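Local coordinates for lactaldehyde dehydrogenase (Escherichia coli BL21, PDB 2OPX), which catalyses the irreversible NAD(+)-dependent oxidation of L-lactaldehyde to L-lactate and also oxidises glycolaldehyde, in the breakdown of L-fucose and L-rhamnose, at residues A22-V27 against P177-P182; E85-I90 against V103-T108; L150-P155 against S281-N286; Y363-T368 against F385-P390. All blocks are in the same frame, centred on the assembly; numbering follows the deposited sequence.

Contact 1: residues A22-V27 against P177-P182; sequences AWIDVV and PSEFTP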
# COMPACT_ATOMS: atom_id res chain seq x y z
N ALA A 22 -44.20 -26.06 6.80
CA ALA A 22 -43.00 -26.81 7.18
C ALA A 22 -42.00 -26.04 8.03
O ALA A 22 -41.73 -24.86 7.79
CB ALA A 22 -42.31 -27.34 5.93
N TRP A 23 -41.45 -26.72 9.03
CA TRP A 23 -40.46 -26.12 9.91
C TRP A 23 -39.26 -27.06 10.07
O TRP A 23 -39.35 -28.26 9.82
CB TRP A 23 -41.05 -25.84 11.30
CG TRP A 23 -42.20 -24.89 11.30
CD1 TRP A 23 -43.50 -25.18 10.99
CD2 TRP A 23 -42.16 -23.50 11.61
NE1 TRP A 23 -44.27 -24.05 11.09
CE2 TRP A 23 -43.47 -23.00 11.48
CE3 TRP A 23 -41.14 -22.62 12.00
CZ2 TRP A 23 -43.80 -21.66 11.71
CZ3 TRP A 23 -41.46 -21.28 12.23
CH2 TRP A 23 -42.78 -20.82 12.09
N ILE A 24 -38.13 -26.49 10.47
CA ILE A 24 -36.93 -27.28 10.70
C ILE A 24 -36.72 -27.26 12.21
O ILE A 24 -36.72 -26.19 12.83
CB ILE A 24 -35.68 -26.65 10.04
CG1 ILE A 24 -35.87 -26.54 8.53
CG2 ILE A 24 -34.46 -27.50 10.35
CD1 ILE A 24 -35.97 -27.86 7.83
N ASP A 25 -36.56 -28.44 12.80
CA ASP A 25 -36.32 -28.52 14.24
C ASP A 25 -34.86 -28.20 14.52
O ASP A 25 -33.96 -28.65 13.81
CB ASP A 25 -36.62 -29.92 14.78
CG ASP A 25 -38.09 -30.27 14.74
OD1 ASP A 25 -38.92 -29.43 15.17
OD2 ASP A 25 -38.42 -31.39 14.29
N VAL A 26 -34.63 -27.40 15.56
CA VAL A 26 -33.28 -27.07 15.97
C VAL A 26 -33.10 -27.91 17.23
O VAL A 26 -33.75 -27.68 18.24
CB VAL A 26 -33.15 -25.57 16.30
CG1 VAL A 26 -31.71 -25.24 16.69
CG2 VAL A 26 -33.57 -24.74 15.09
N VAL A 27 -32.22 -28.91 17.14
CA VAL A 27 -31.98 -29.82 18.25
C VAL A 27 -30.68 -29.59 19.00
O VAL A 27 -29.65 -29.29 18.40
CB VAL A 27 -31.96 -31.27 17.73
CG1 VAL A 27 -31.74 -32.23 18.89
CG2 VAL A 27 -33.25 -31.58 17.00
N PRO A 177 -28.23 -18.47 8.21
CA PRO A 177 -27.40 -19.19 9.17
C PRO A 177 -27.56 -20.68 8.89
O PRO A 177 -28.36 -21.06 8.03
CB PRO A 177 -28.02 -18.80 10.51
CG PRO A 177 -29.48 -18.70 10.16
CD PRO A 177 -29.45 -17.94 8.84
N SER A 178 -26.79 -21.51 9.57
CA SER A 178 -26.95 -22.94 9.36
C SER A 178 -28.25 -23.32 10.06
O SER A 178 -28.52 -22.86 11.16
CB SER A 178 -25.79 -23.72 9.99
OG SER A 178 -26.06 -25.11 9.95
N GLU A 179 -29.05 -24.15 9.40
CA GLU A 179 -30.31 -24.59 9.97
C GLU A 179 -30.08 -25.30 11.31
O GLU A 179 -31.01 -25.48 12.10
CB GLU A 179 -31.00 -25.55 9.01
CG GLU A 179 -30.26 -26.86 8.85
CD GLU A 179 -30.77 -27.67 7.69
OE1 GLU A 179 -30.61 -27.21 6.54
OE2 GLU A 179 -31.34 -28.75 7.94
N PHE A 180 -28.84 -25.72 11.57
CA PHE A 180 -28.52 -26.41 12.81
C PHE A 180 -28.29 -25.42 13.94
O PHE A 180 -28.51 -25.74 15.11
CB PHE A 180 -27.26 -27.27 12.65
CG PHE A 180 -27.40 -28.37 11.65
CD1 PHE A 180 -26.45 -28.55 10.67
CD2 PHE A 180 -28.51 -29.22 11.68
CE1 PHE A 180 -26.60 -29.56 9.71
CE2 PHE A 180 -28.66 -30.23 10.74
CZ PHE A 180 -27.71 -30.40 9.75
N THR A 181 -27.87 -24.21 13.59
CA THR A 181 -27.59 -23.21 14.61
C THR A 181 -28.07 -21.80 14.23
O THR A 181 -27.26 -20.90 14.02
CB THR A 181 -26.08 -23.17 14.91
OG1 THR A 181 -25.37 -22.84 13.71
CG2 THR A 181 -25.61 -24.54 15.41
N PRO A 182 -29.39 -21.60 14.16
CA PRO A 182 -29.95 -20.29 13.79
C PRO A 182 -30.25 -19.34 14.96
O PRO A 182 -30.29 -18.13 14.78
CB PRO A 182 -31.21 -20.67 13.05
CG PRO A 182 -31.71 -21.81 13.89
CD PRO A 182 -30.45 -22.62 14.17
O HOH W 1 -31.79 -28.05 12.74
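The loop that follows strand 172-176 of the Rossmann-type cofactor domain carries NAD(+)-binding residues, and its type I beta turn, Ser178 to Thr181, lies against strand 23-27, where it meets Ile24 and Val26. Thr181 N closes the turn on Ser178 O at 2.9 Å. Val26 and Pro182 meet tip to tip, CG2 standing 3.7 Å from CG of the proline ring. With its chi1 at -178°, Val26 turns CG1 away from its own N, and this second methyl rests 3.6 Å from Phe180 O and beside Pro182 CD. Cutting Val26 back to an alanine is likely to open a gap over the proline ring and leave strand and loop with little apolar contact. Two residues earlier in the strand, CG2 of Ile24 crosses over the NAD(+)-binding Glu179, 4.1 Å from OE2, while CG of the same glutamate covers one face of the Phe180 ring. Strand 34-39 pairs with 23-27, and its Ile38 touches both Ile24 and Pro182; Glu93 of helix 83-94 packs on Val26 and Pro182. No direct hydrogen bond joins the two segments. A water bridges them instead, donating to Asp25 O at 2.5 Å and to Glu179 O at 2.8 Å.

Contact 2: residues E85-I90 against V103-T108; sequences EISALI and VEVAFT. With DXC ((3alpha,5beta,12alpha)-3,12-dihydroxycholan-24-oic acid), chain B.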
# COMPACT_ATOMS: atom_id res chain seq x y z
N GLU A 85 -26.38 -14.10 27.31
CA GLU A 85 -27.53 -14.72 26.66
C GLU A 85 -27.15 -15.32 25.30
O GLU A 85 -27.57 -16.43 24.98
CB GLU A 85 -28.65 -13.71 26.48
CG GLU A 85 -29.84 -14.28 25.71
CD GLU A 85 -30.83 -13.22 25.26
OE1 GLU A 85 -31.48 -12.60 26.13
OE2 GLU A 85 -30.93 -13.00 24.03
N ILE A 86 -26.37 -14.59 24.50
CA ILE A 86 -25.96 -15.09 23.19
C ILE A 86 -25.12 -16.35 23.37
O ILE A 86 -25.33 -17.35 22.70
CB ILE A 86 -25.11 -14.07 22.39
CG1 ILE A 86 -25.83 -12.72 22.29
CG2 ILE A 86 -24.84 -14.62 21.00
CD1 ILE A 86 -27.12 -12.77 21.53
N SER A 87 -24.16 -16.28 24.29
CA SER A 87 -23.29 -17.41 24.59
C SER A 87 -24.11 -18.66 24.86
O SER A 87 -23.88 -19.71 24.27
CB SER A 87 -22.43 -17.11 25.81
OG SER A 87 -21.45 -16.13 25.52
N ALA A 88 -25.08 -18.52 25.77
CA ALA A 88 -25.95 -19.64 26.15
C ALA A 88 -26.62 -20.27 24.94
O ALA A 88 -26.77 -21.49 24.88
CB ALA A 88 -27.01 -19.17 27.13
N LEU A 89 -27.02 -19.44 23.98
CA LEU A 89 -27.66 -19.96 22.78
C LEU A 89 -26.65 -20.76 21.97
O LEU A 89 -26.97 -21.83 21.47
CB LEU A 89 -28.21 -18.81 21.93
CG LEU A 89 -29.39 -18.04 22.51
CD1 LEU A 89 -29.68 -16.81 21.65
CD2 LEU A 89 -30.60 -18.96 22.59
N ILE A 90 -25.42 -20.25 21.86
CA ILE A 90 -24.39 -20.94 21.10
C ILE A 90 -24.16 -22.31 21.72
O ILE A 90 -24.12 -23.32 21.02
CB ILE A 90 -23.03 -20.23 21.12
CG1 ILE A 90 -23.20 -18.72 20.91
CG2 ILE A 90 -22.15 -20.81 20.03
CD1 ILE A 90 -23.71 -18.34 19.57
N VAL A 103 -16.01 -16.66 24.30
CA VAL A 103 -15.01 -15.96 23.51
C VAL A 103 -15.55 -15.65 22.13
O VAL A 103 -15.33 -14.56 21.62
CB VAL A 103 -13.68 -16.76 23.38
CG1 VAL A 103 -13.10 -17.04 24.76
CG2 VAL A 103 -13.90 -18.04 22.62
N GLU A 104 -16.27 -16.60 21.54
CA GLU A 104 -16.83 -16.37 20.22
C GLU A 104 -17.63 -15.08 20.23
O GLU A 104 -17.44 -14.21 19.37
CB GLU A 104 -17.73 -17.54 19.80
CG GLU A 104 -18.62 -17.22 18.60
CD GLU A 104 -19.15 -18.45 17.90
OE1 GLU A 104 -19.33 -19.50 18.56
OE2 GLU A 104 -19.41 -18.37 16.68
N VAL A 105 -18.52 -14.95 21.21
CA VAL A 105 -19.36 -13.77 21.34
C VAL A 105 -18.51 -12.53 21.58
O VAL A 105 -18.70 -11.50 20.92
CB VAL A 105 -20.37 -13.93 22.50
CG1 VAL A 105 -21.07 -12.61 22.77
CG2 VAL A 105 -21.38 -15.00 22.15
N ALA A 106 -17.58 -12.62 22.52
CA ALA A 106 -16.73 -11.48 22.82
C ALA A 106 -15.88 -11.09 21.62
O ALA A 106 -15.73 -9.91 21.30
CB ALA A 106 -15.84 -11.80 24.02
N PHE A 107 -15.30 -12.08 20.95
CA PHE A 107 -14.46 -11.83 19.78
C PHE A 107 -15.29 -11.23 18.66
O PHE A 107 -14.83 -10.30 17.99
CB PHE A 107 -13.80 -13.13 19.31
CG PHE A 107 -12.88 -12.95 18.14
CD1 PHE A 107 -13.28 -13.33 16.86
CD2 PHE A 107 -11.62 -12.39 18.31
CE1 PHE A 107 -12.44 -13.15 15.76
CE2 PHE A 107 -10.77 -12.21 17.22
CZ PHE A 107 -11.18 -12.58 15.95
N THR A 108 -16.49 -11.75 18.46
CA THR A 108 -17.39 -11.25 17.43
C THR A 108 -17.59 -9.74 17.57
O THR A 108 -17.44 -8.98 16.61
CB THR A 108 -18.77 -11.94 17.50
OG1 THR A 108 -18.63 -13.31 17.09
CG2 THR A 108 -19.78 -11.24 16.60
C1 DXC B . -11.45 -19.56 14.81
C2 DXC B . -11.32 -20.06 16.26
C3 DXC B . -12.22 -19.22 17.22
C4 DXC B . -11.91 -17.67 17.12
C5 DXC B . -11.96 -17.21 15.65
C6 DXC B . -11.08 -18.07 14.70
C7 DXC B . -12.11 -19.73 18.67
C8 DXC B . -10.81 -19.33 19.38
C9 DXC B . -10.53 -17.81 19.34
C10 DXC B . -10.54 -17.30 17.86
C11 DXC B . -9.19 -17.42 20.03
C12 DXC B . -8.88 -15.88 20.03
C13 DXC B . -8.87 -15.42 18.53
C14 DXC B . -10.21 -15.78 17.80
C15 DXC B . -8.95 -17.83 21.47
C16 DXC B . -7.64 -17.11 21.78
C17 DXC B . -7.46 -15.93 20.79
C18 DXC B . -13.12 -16.94 17.74
C19 DXC B . -6.81 -14.68 21.54
O1 DXC B . -7.81 -16.06 17.81
O2 DXC B . -10.62 -20.34 13.94
C20 DXC B . -10.03 -15.11 20.78
C21 DXC B . -6.58 -13.48 20.62
C22 DXC B . -5.08 -13.13 20.44
C23 DXC B . -4.32 -12.95 21.78
O3 DXC B . -3.67 -13.93 22.26
O4 DXC B . -4.37 -11.83 22.36
C24 DXC B . -7.56 -14.26 22.83
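Glu104, whose side chain meets Ile90 of the facing helix, has a backbone oxygen gripped twice by Thr108: N approaches it at 2.8 Å and OG1 at 2.7 Å, from opposite faces of the carbonyl plane. The threonine hydroxyl is thus satisfied inside its own helix. Across the contact Val105 touches most. Its CG2, set beside its own N by a chi1 of 171° that sends CG1 the other way, lies 3.7 Å from Ile86 CG2 and 3.6 Å from Ser87 OG; that hydroxyl bonds to Ala83 O one turn back. Ile90 CG2 comes 3.4 Å from Glu104 OE1, an oxygen salt-bridged to Lys96, while OE2 accepts from Phe157 N. On another side of helix 98-116, Phe107 lays one ring face over the steroid of the bound deoxycholate, with CE2 3.7 Å from C14, and meets Phe157 edge to face. With a serine in place of Phe107, the steroid would probably lose its aromatic platform and Phe157 its ring partner. The helices 83-94 and 98-116 form a helical hairpin; the axes of the two segments approach to 9.2 Å with 129° between their directions. Phe156 of helix 155-168 packs on Ile86 and Ile90, and helix 183-194 covers Ile86, Leu89 and Ile90.

Contact 3: residues L150-P155 against S281-N286; sequences LPWNFP and SGQVCN. With DXC ((3alpha,5beta,12alpha)-3,12-dihydroxycholan-24-oic acid), chain B.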
# COMPACT_ATOMS: atom_id res chain seq x y z
N LEU A 150 -23.78 -19.19 6.32
CA LEU A 150 -22.94 -19.48 7.47
C LEU A 150 -22.88 -20.94 7.91
O LEU A 150 -23.77 -21.73 7.62
CB LEU A 150 -23.39 -18.63 8.66
CG LEU A 150 -23.57 -17.14 8.36
CD1 LEU A 150 -24.16 -16.47 9.57
CD2 LEU A 150 -22.24 -16.52 7.98
N PRO A 151 -21.79 -21.32 8.60
CA PRO A 151 -21.58 -22.67 9.10
C PRO A 151 -22.15 -22.74 10.51
O PRO A 151 -22.59 -21.72 11.06
CB PRO A 151 -20.06 -22.80 9.08
CG PRO A 151 -19.64 -21.45 9.54
CD PRO A 151 -20.55 -20.52 8.73
N TRP A 152 -22.13 -23.93 11.11
CA TRP A 152 -22.65 -24.11 12.47
C TRP A 152 -21.57 -24.14 13.55
O TRP A 152 -21.87 -23.93 14.72
CB TRP A 152 -23.48 -25.40 12.55
CG TRP A 152 -22.85 -26.55 11.83
CD1 TRP A 152 -23.13 -26.99 10.57
CD2 TRP A 152 -21.78 -27.38 12.31
NE1 TRP A 152 -22.30 -28.03 10.23
CE2 TRP A 152 -21.46 -28.29 11.28
CE3 TRP A 152 -21.06 -27.43 13.52
CZ2 TRP A 152 -20.45 -29.25 11.42
CZ3 TRP A 152 -20.05 -28.39 13.65
CH2 TRP A 152 -19.76 -29.28 12.60
N ASN A 153 -20.32 -24.40 13.16
CA ASN A 153 -19.23 -24.47 14.14
C ASN A 153 -18.93 -23.16 14.87
O ASN A 153 -18.65 -23.16 16.07
CB ASN A 153 -17.97 -25.03 13.49
CG ASN A 153 -17.48 -24.19 12.34
OD1 ASN A 153 -18.21 -23.35 11.81
ND2 ASN A 153 -16.23 -24.41 11.94
N PHE A 154 -18.97 -22.04 14.14
CA PHE A 154 -18.79 -20.72 14.76
C PHE A 154 -19.82 -19.81 14.11
O PHE A 154 -19.48 -18.78 13.52
CB PHE A 154 -17.37 -20.19 14.54
CG PHE A 154 -16.35 -20.84 15.42
CD1 PHE A 154 -15.63 -21.95 14.98
CD2 PHE A 154 -16.13 -20.36 16.71
CE1 PHE A 154 -14.71 -22.58 15.82
CE2 PHE A 154 -15.22 -20.98 17.55
CZ PHE A 154 -14.50 -22.09 17.10
N PRO A 155 -21.10 -20.17 14.25
CA PRO A 155 -22.27 -19.48 13.70
C PRO A 155 -22.38 -18.01 14.04
O PRO A 155 -22.74 -17.20 13.18
CB PRO A 155 -23.43 -20.28 14.28
CG PRO A 155 -22.93 -20.59 15.65
CD PRO A 155 -21.51 -21.06 15.35
N SER A 281 -14.41 -29.60 19.59
CA SER A 281 -14.46 -31.03 19.29
C SER A 281 -13.86 -31.35 17.92
O SER A 281 -14.29 -32.30 17.26
CB SER A 281 -15.91 -31.52 19.36
OG SER A 281 -16.46 -31.25 20.64
N GLY A 282 -12.87 -30.56 17.51
CA GLY A 282 -12.21 -30.78 16.24
C GLY A 282 -13.07 -30.34 15.07
O GLY A 282 -12.76 -30.64 13.91
N GLN A 283 -14.14 -29.62 15.37
CA GLN A 283 -15.05 -29.15 14.35
C GLN A 283 -14.73 -27.77 13.81
O GLN A 283 -15.60 -26.92 13.70
CB GLN A 283 -16.48 -29.19 14.89
CG GLN A 283 -17.02 -30.60 15.02
CD GLN A 283 -18.35 -30.65 15.73
OE1 GLN A 283 -19.14 -31.56 15.52
NE2 GLN A 283 -18.60 -29.66 16.59
N VAL A 284 -13.46 -27.56 13.47
CA VAL A 284 -13.03 -26.28 12.91
C VAL A 284 -12.20 -26.57 11.67
O VAL A 284 -11.46 -27.56 11.63
CB VAL A 284 -12.19 -25.47 13.91
CG1 VAL A 284 -12.02 -24.05 13.40
CG2 VAL A 284 -12.85 -25.48 15.27
N CYS A 285 -12.32 -25.71 10.67
CA CYS A 285 -11.59 -25.89 9.43
C CYS A 285 -10.07 -25.80 9.60
O CYS A 285 -9.33 -26.45 8.87
CB CYS A 285 -12.06 -24.87 8.38
SG CYS A 285 -13.81 -25.04 7.89
N ASN A 286 -9.61 -25.02 10.57
CA ASN A 286 -8.17 -24.90 10.77
C ASN A 286 -7.62 -25.77 11.89
O ASN A 286 -6.51 -25.55 12.37
CB ASN A 286 -7.80 -23.43 11.00
CG ASN A 286 -8.57 -22.81 12.13
OD1 ASN A 286 -8.29 -23.06 13.30
ND2 ASN A 286 -9.56 -21.99 11.79
C1 DXC B . -11.45 -19.56 14.81
C2 DXC B . -11.32 -20.06 16.26
C3 DXC B . -12.22 -19.22 17.22
C4 DXC B . -11.91 -17.67 17.12
C5 DXC B . -11.96 -17.21 15.65
C6 DXC B . -11.08 -18.07 14.70
C7 DXC B . -12.11 -19.73 18.67
C8 DXC B . -10.81 -19.33 19.38
C9 DXC B . -10.53 -17.81 19.34
C10 DXC B . -10.54 -17.30 17.86
C11 DXC B . -9.19 -17.42 20.03
C12 DXC B . -8.88 -15.88 20.03
C13 DXC B . -8.87 -15.42 18.53
C14 DXC B . -10.21 -15.78 17.80
C15 DXC B . -8.95 -17.83 21.47
C16 DXC B . -7.64 -17.11 21.78
C17 DXC B . -7.46 -15.93 20.79
C18 DXC B . -13.12 -16.94 17.74
C19 DXC B . -6.81 -14.68 21.54
O1 DXC B . -7.81 -16.06 17.81
O2 DXC B . -10.62 -20.34 13.94
C20 DXC B . -10.03 -15.11 20.78
C21 DXC B . -6.58 -13.48 20.62
C22 DXC B . -5.08 -13.13 20.44
C23 DXC B . -4.32 -12.95 21.78
O3 DXC B . -3.67 -13.93 22.26
O4 DXC B . -4.37 -11.83 22.36
C24 DXC B . -7.56 -14.26 22.83
O HOH W 2 -13.92 -23.28 10.77
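A chi1 of 60° tucks the Asn153 amide between its own backbone N and carbonyl, which aims ND2 at Gln283 O, and Trp152 CG, likewise set between N and the carbonyl carbon, swings the indole to the side chain of that glutamine. The Asn153 ND2 to Gln283 O bond is 3.1 Å long and bent to 148° at the hydrogen; the acceptor lies in the asparagine amide plane. OD1 of Asn153 takes a weak bond from Phe154 N, which favours this amide orientation. The six-membered edge of Trp152 meets Gln283, CZ3 to CD at 3.5 Å, with ring and amide planes 70° apart; OE1 of the glutamine is bonded to Ile329 N. Phe154 brings its ring edge to Val284, CE1 to CG2 at 3.5 Å, and CE2 touches C3 of the deoxycholate. Asn286, a lactate-binding residue, donates from ND2 to the steroid hydroxyl O2 at 2.9 Å, consistent with the detergent occupying part of the substrate site. A water accepts both from Asn153 ND2, at 2.8 Å, and from the backbone N of the active-site Cys285, at 2.9 Å. These converging donors are consistent with the oxyanion hole of aldehyde dehydrogenases, which stabilises the negative oxygen of the tetrahedral thiohemiacetal intermediate.

Contact 4: residues Y363-T368 against F385-P390; sequences YYYPPT and FGPVLP. With DXC ((3alpha,5beta,12alpha)-3,12-dihydroxycholan-24-oic acid), chain C.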
# COMPACT_ATOMS: atom_id res chain seq x y z
N TYR A 363 -24.40 -36.63 20.80
CA TYR A 363 -23.47 -37.11 19.80
C TYR A 363 -22.05 -36.83 20.24
O TYR A 363 -21.41 -35.89 19.77
CB TYR A 363 -23.75 -36.44 18.46
CG TYR A 363 -25.22 -36.45 18.14
CD1 TYR A 363 -25.97 -35.28 18.21
CD2 TYR A 363 -25.88 -37.64 17.86
CE1 TYR A 363 -27.35 -35.30 18.01
CE2 TYR A 363 -27.25 -37.67 17.66
CZ TYR A 363 -27.98 -36.50 17.73
OH TYR A 363 -29.35 -36.52 17.54
N TYR A 364 -21.58 -37.67 21.14
CA TYR A 364 -20.24 -37.53 21.68
C TYR A 364 -19.26 -38.47 21.04
O TYR A 364 -19.59 -39.61 20.71
CB TYR A 364 -20.26 -37.77 23.19
CG TYR A 364 -21.05 -36.74 23.94
CD1 TYR A 364 -20.48 -35.51 24.26
CD2 TYR A 364 -22.37 -36.98 24.32
CE1 TYR A 364 -21.21 -34.53 24.94
CE2 TYR A 364 -23.11 -36.02 25.00
CZ TYR A 364 -22.52 -34.79 25.31
OH TYR A 364 -23.24 -33.84 25.99
N TYR A 365 -18.04 -37.98 20.85
CA TYR A 365 -16.98 -38.80 20.30
C TYR A 365 -15.76 -38.49 21.13
O TYR A 365 -15.39 -37.34 21.32
CB TYR A 365 -16.72 -38.50 18.83
CG TYR A 365 -16.06 -39.66 18.15
CD1 TYR A 365 -14.67 -39.77 18.09
CD2 TYR A 365 -16.82 -40.70 17.62
CE1 TYR A 365 -14.06 -40.88 17.52
CE2 TYR A 365 -16.22 -41.82 17.05
CZ TYR A 365 -14.84 -41.90 17.00
OH TYR A 365 -14.27 -43.01 16.43
N PRO A 366 -15.11 -39.53 21.63
CA PRO A 366 -13.92 -39.32 22.45
C PRO A 366 -12.69 -38.90 21.66
O PRO A 366 -12.59 -39.19 20.47
CB PRO A 366 -13.73 -40.68 23.11
CG PRO A 366 -14.11 -41.61 21.98
CD PRO A 366 -15.37 -40.97 21.43
N PRO A 367 -11.76 -38.19 22.31
CA PRO A 367 -10.54 -37.77 21.63
C PRO A 367 -9.94 -39.06 21.10
O PRO A 367 -9.91 -40.07 21.79
CB PRO A 367 -9.71 -37.18 22.76
CG PRO A 367 -10.75 -36.59 23.66
CD PRO A 367 -11.83 -37.65 23.68
N THR A 368 -9.46 -39.05 19.86
CA THR A 368 -8.91 -40.26 19.31
C THR A 368 -7.54 -40.06 18.68
O THR A 368 -7.31 -39.10 17.94
CB THR A 368 -9.88 -40.85 18.27
OG1 THR A 368 -11.13 -41.12 18.92
CG2 THR A 368 -9.32 -42.13 17.67
N PHE A 385 -13.12 -33.59 11.01
CA PHE A 385 -14.07 -32.75 11.73
C PHE A 385 -14.59 -33.47 12.98
O PHE A 385 -15.79 -33.52 13.23
CB PHE A 385 -15.23 -32.33 10.83
CG PHE A 385 -15.41 -30.84 10.75
CD1 PHE A 385 -14.39 -30.02 10.28
CD2 PHE A 385 -16.60 -30.25 11.19
CE1 PHE A 385 -14.54 -28.63 10.24
CE2 PHE A 385 -16.76 -28.86 11.15
CZ PHE A 385 -15.72 -28.05 10.68
N GLY A 386 -13.65 -34.03 13.73
CA GLY A 386 -13.95 -34.75 14.95
C GLY A 386 -12.66 -34.75 15.74
O GLY A 386 -11.62 -34.39 15.18
N PRO A 387 -12.66 -35.13 17.02
CA PRO A 387 -11.41 -35.12 17.79
C PRO A 387 -10.47 -36.30 17.48
O PRO A 387 -9.90 -36.91 18.38
CB PRO A 387 -11.90 -35.14 19.23
CG PRO A 387 -13.13 -36.00 19.13
CD PRO A 387 -13.81 -35.48 17.88
N VAL A 388 -10.31 -36.61 16.20
CA VAL A 388 -9.46 -37.72 15.78
C VAL A 388 -8.13 -37.20 15.28
O VAL A 388 -8.08 -36.31 14.43
CB VAL A 388 -10.14 -38.52 14.67
CG1 VAL A 388 -9.34 -39.77 14.36
CG2 VAL A 388 -11.55 -38.87 15.09
N LEU A 389 -7.03 -37.76 15.78
CA LEU A 389 -5.71 -37.31 15.39
C LEU A 389 -4.78 -38.40 14.88
O LEU A 389 -4.25 -39.18 15.67
CB LEU A 389 -5.02 -36.59 16.55
CG LEU A 389 -4.65 -35.12 16.33
CD1 LEU A 389 -3.70 -34.67 17.43
CD2 LEU A 389 -3.99 -34.93 14.97
N PRO A 390 -4.56 -38.46 13.56
CA PRO A 390 -3.66 -39.47 12.98
C PRO A 390 -2.24 -38.92 13.08
O PRO A 390 -2.03 -37.71 13.02
CB PRO A 390 -4.16 -39.58 11.55
CG PRO A 390 -4.54 -38.16 11.23
CD PRO A 390 -5.27 -37.73 12.49
C1 DXC C . -20.49 -35.98 30.49
C2 DXC C . -20.26 -37.47 30.88
C3 DXC C . -20.07 -38.35 29.61
C4 DXC C . -21.28 -38.20 28.59
C5 DXC C . -21.53 -36.71 28.28
C6 DXC C . -21.71 -35.84 29.55
C7 DXC C . -19.84 -39.83 30.00
C8 DXC C . -21.12 -40.55 30.46
C9 DXC C . -22.28 -40.45 29.44
C10 DXC C . -22.58 -38.94 29.10
C11 DXC C . -23.59 -41.13 29.93
C12 DXC C . -24.79 -41.06 28.91
C13 DXC C . -25.05 -39.55 28.62
C14 DXC C . -23.77 -38.82 28.11
C15 DXC C . -23.58 -42.59 30.35
C16 DXC C . -25.05 -42.82 30.63
C17 DXC C . -25.90 -41.84 29.77
C18 DXC C . -20.80 -38.76 27.23
C19 DXC C . -27.13 -42.61 29.10
O1 DXC C . -25.49 -38.86 29.80
O2 DXC C . -20.67 -35.19 31.67
C20 DXC C . -24.35 -41.74 27.55
C21 DXC C . -28.06 -41.70 28.26
C22 DXC C . -29.39 -42.39 27.80
C23 DXC C . -30.02 -43.38 28.82
O3 DXC C . -30.76 -42.93 29.73
O4 DXC C . -29.75 -44.62 28.72
C24 DXC C . -26.68 -43.82 28.26
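Thr368 and Val388 form a parallel beta bridge, fixed by Thr368 N to Pro387 O and Leu389 N to Thr368 O, both 2.6 Å. The first bond is nearly straight, 166° at the hydrogen. CA-H...O contacts from Pro367 to Pro387 O and from Val388 to Thr368 O supplement the pair. Thr368 and Val388 extend side by side on one face of the sheet, CG2 to CG1 at 4.1 Å. The threonine hydroxyl turns back instead, donating to Pro366 O at 2.9 Å from above the carbonyl plane; it is also bonded to Gly355 N. The Pro387 ring points at the other segment, its CG 3.4 Å from Tyr365 O and near the plane of the tyrosine ring at its edge. Pro366 CD lies over one face of that ring, and CE1 reaches Val388 CG2 at 4.0 Å, while OH is bonded to Glu338. Next to it Tyr364 presents a ring face to a second bound deoxycholate, CZ to C5 at 3.7 Å. The bridge starts the pairing of strands 368-371 and 388-394 in the catalytic-domain sheet, where strand 290-294 flanks 388-394; helix 331-347 packs on Tyr365 and Val388, and helix 295-311 on Pro367 and Leu389.

How the contacts relate
From the N terminus, strand 23-27 opens contact 1, which closes about 150 residues later at the cofactor loop 177-182. Contact 2, a local helical hairpin, opens and closes wholly within that span. Contact 3 starts inside it too, at 150-155, but closes beyond it at 281-286, so contacts 1 and 3 cross, and their loops touch where Thr181 packs on Trp152 and Pro155. Contact 2 reaches contact 3 through Glu104 beside Phe154, and both touch the same deoxycholate. Contact 4 follows in series within the catalytic domain; its Phe385 packs against Trp152 and Gln283. Contact 3 therefore links the cofactor-binding side, contacts 1 and 2, to the catalytic sheet entered at contact 4.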